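PDB 1UP3: putative cellulase CEL6 from Mycobacterium tuberculosis, which probably hydrolyses internal beta-1,4-glucosidic bonds of cellulose as a family 6 endoglucanase. Local coordinates for residues F10-A15 / N37-Y42. Residues are numbered along the deposited sequence; the frame is centred on the assembly and turned at random.
Sequences FYVDPA and NTPQSY
Pro39 packs its ring against the Phe10 and Tyr11 carbonyl oxygens, Phe10 CB and a Val12 methyl. Its CB lies 3.3 Å from Tyr11 O and 3.6 Å from Phe10 CB; the Phe10 ring turns away from the proline and touches Val72 of strand 72-75. At the CD corner of the proline ring, Val12 CG2 sits 3.9 Å from Pro39 CD and also touches Asn37 O. Val12 CG1 is anti to the backbone N (chi1 176°), which leaves CG2 beside that N and facing the proline.

Polar links between the two loops run through water. One water accepts the N-H of Gln40 N at 2.8 Å and that of Asp13 N, and donates to Tyr11 O; a second donates to both Tyr11 O and Gln40 O, so Tyr11 O accepts from two waters.

Farther along, Asp13 OD2 reaches the edge of the Tyr42 ring, 3.7 Å from CD1, with carboxylate and ring planes 65° apart. The same oxygen forms a salt bridge with Arg262, while OD1 accepts Ala15 N at 2.9 Å from above the carboxylate plane, closing an Asx turn. Tyr42 stacks on Tyr60. The arrangement joins the loop before helix 17-24 to the loop entering edge strand 42-44 of the parallel sheet, consistent with the distorted beta/alpha barrel of family 6 glycoside hydrolases.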
loop_
_atom_site.group_PDB
_atom_site.type_symbol
_atom_site.label_atom_id
_atom_site.label_comp_id
_atom_site.label_asym_id
_atom_site.label_seq_id
_atom_site.Cartn_x
_atom_site.Cartn_y
_atom_site.Cartn_z
ATOM N N PHE A 10 -0.888 15.103 0.952
ATOM C CA PHE A 10 -0.303 13.975 0.262
ATOM C C PHE A 10 -0.143 14.316 -1.230
ATOM O O PHE A 10 -0.971 15.007 -1.836
ATOM C CB PHE A 10 -1.149 12.714 0.477
ATOM C CG PHE A 10 -1.260 12.320 1.928
ATOM C CD1 PHE A 10 -0.152 11.898 2.613
ATOM C CD2 PHE A 10 -2.476 12.415 2.596
ATOM C CE1 PHE A 10 -0.219 11.548 3.946
ATOM C CE2 PHE A 10 -2.552 12.093 3.967
ATOM C CZ PHE A 10 -1.433 11.673 4.626
ATOM N N TYR A 11 0.928 13.805 -1.822
ATOM C CA TYR A 11 1.265 14.118 -3.217
ATOM C C TYR A 11 0.340 13.468 -4.230
ATOM O O TYR A 11 0.125 12.263 -4.182
ATOM C CB TYR A 11 2.684 13.668 -3.473
ATOM C CG TYR A 11 3.256 13.965 -4.853
ATOM C CD1 TYR A 11 3.262 15.239 -5.371
ATOM C CD2 TYR A 11 3.850 12.960 -5.595
ATOM C CE1 TYR A 11 3.835 15.499 -6.641
ATOM C CE2 TYR A 11 4.387 13.205 -6.819
ATOM C CZ TYR A 11 4.376 14.479 -7.346
ATOM O OH TYR A 11 4.924 14.701 -8.599
ATOM N N VAL A 12 -0.182 14.285 -5.145
ATOM C CA VAL A 12 -0.948 13.801 -6.275
ATOM C C VAL A 12 0.031 13.575 -7.443
ATOM O O VAL A 12 0.658 14.531 -7.936
ATOM C CB VAL A 12 -2.009 14.775 -6.641
ATOM C CG1 VAL A 12 -2.745 14.297 -7.909
ATOM C CG2 VAL A 12 -2.984 14.971 -5.478
ATOM N N ASP A 13 0.140 12.328 -7.886
ATOM C CA ASP A 13 1.012 11.933 -8.997
ATOM C C ASP A 13 0.444 12.524 -10.296
ATOM O O ASP A 13 -0.653 12.135 -10.733
ATOM C CB ASP A 13 1.027 10.413 -9.075
ATOM C CG ASP A 13 1.930 9.877 -10.170
ATOM O OD1 ASP A 13 2.423 10.682 -11.001
ATOM O OD2 ASP A 13 2.080 8.630 -10.307
ATOM N N PRO A 14 1.136 13.474 -10.918
ATOM C CA PRO A 14 0.589 14.129 -12.118
ATOM C C PRO A 14 0.640 13.250 -13.380
ATOM O O PRO A 14 0.093 13.665 -14.403
ATOM C CB PRO A 14 1.504 15.360 -12.282
ATOM C CG PRO A 14 2.774 14.907 -11.735
ATOM C CD PRO A 14 2.467 14.003 -10.554
ATOM N N ALA A 15 1.255 12.082 -13.287
ATOM C CA ALA A 15 1.408 11.149 -14.431
ATOM C C ALA A 15 0.822 9.772 -14.161
ATOM O O ALA A 15 1.223 8.776 -14.761
ATOM C CB ALA A 15 2.889 11.038 -14.783
ATOM N N ASN A 37 -7.335 13.334 -9.272
ATOM C CA ASN A 37 -6.891 14.437 -8.422
ATOM C C ASN A 37 -6.790 14.046 -6.935
ATOM O O ASN A 37 -6.595 14.932 -6.077
ATOM C CB ASN A 37 -7.866 15.602 -8.568
ATOM C CG ASN A 37 -7.675 16.361 -9.852
ATOM O OD1 ASN A 37 -6.537 16.546 -10.320
ATOM N ND2 ASN A 37 -8.770 16.905 -10.377
ATOM N N THR A 38 -6.959 12.765 -6.623
ATOM C CA THR A 38 -6.834 12.279 -5.236
ATOM C C THR A 38 -5.463 11.652 -5.081
ATOM O O THR A 38 -5.081 10.776 -5.870
ATOM C CB THR A 38 -7.925 11.228 -4.946
ATOM O OG1 THR A 38 -9.206 11.811 -5.240
ATOM C CG2 THR A 38 -8.001 10.907 -3.492
ATOM N N PRO A 39 -4.728 12.013 -4.040
ATOM C CA PRO A 39 -3.392 11.412 -3.845
ATOM C C PRO A 39 -3.450 9.913 -3.540
ATOM O O PRO A 39 -4.300 9.468 -2.738
ATOM C CB PRO A 39 -2.820 12.170 -2.648
ATOM C CG PRO A 39 -3.973 12.800 -1.994
ATOM C CD PRO A 39 -5.087 12.959 -2.957
ATOM N N GLN A 40 -2.561 9.132 -4.153
ATOM C CA GLN A 40 -2.608 7.676 -3.974
ATOM C C GLN A 40 -1.258 7.204 -3.412
ATOM O O GLN A 40 -0.750 7.822 -2.506
ATOM C CB GLN A 40 -3.125 6.994 -5.255
ATOM C CG GLN A 40 -4.566 7.449 -5.503
ATOM C CD GLN A 40 -5.066 7.234 -6.919
ATOM O OE1 GLN A 40 -4.839 6.195 -7.494
ATOM N NE2 GLN A 40 -5.767 8.217 -7.459
ATOM N N SER A 41 -0.706 6.103 -3.875
ATOM C CA SER A 41 0.695 5.760 -3.560
ATOM C C SER A 41 1.315 5.273 -4.840
ATOM O O SER A 41 0.607 4.795 -5.750
ATOM C CB SER A 41 0.835 4.672 -2.482
ATOM O OG SER A 41 0.466 3.398 -2.994
ATOM N N TYR A 42 2.634 5.374 -4.931
ATOM C CA TYR A 42 3.393 4.963 -6.106
ATOM C C TYR A 42 4.045 3.613 -5.802
ATOM O O TYR A 42 4.842 3.503 -4.905
ATOM C CB TYR A 42 4.433 6.049 -6.423
ATOM C CG TYR A 42 5.148 5.843 -7.739
ATOM C CD1 TYR A 42 4.544 6.203 -8.937
ATOM C CD2 TYR A 42 6.409 5.321 -7.786
ATOM C CE1 TYR A 42 5.184 6.031 -10.158
ATOM C CE2 TYR A 42 7.068 5.141 -9.017
ATOM C CZ TYR A 42 6.447 5.490 -10.184
ATOM O OH TYR A 42 7.090 5.292 -11.404
HETATM O O HOH W 1 0.779 10.178 -2.540
HETATM O O HOH W 2 -0.633 10.035 -6.038
HETATM O O HOH W 3 -2.565 10.500 -7.259
#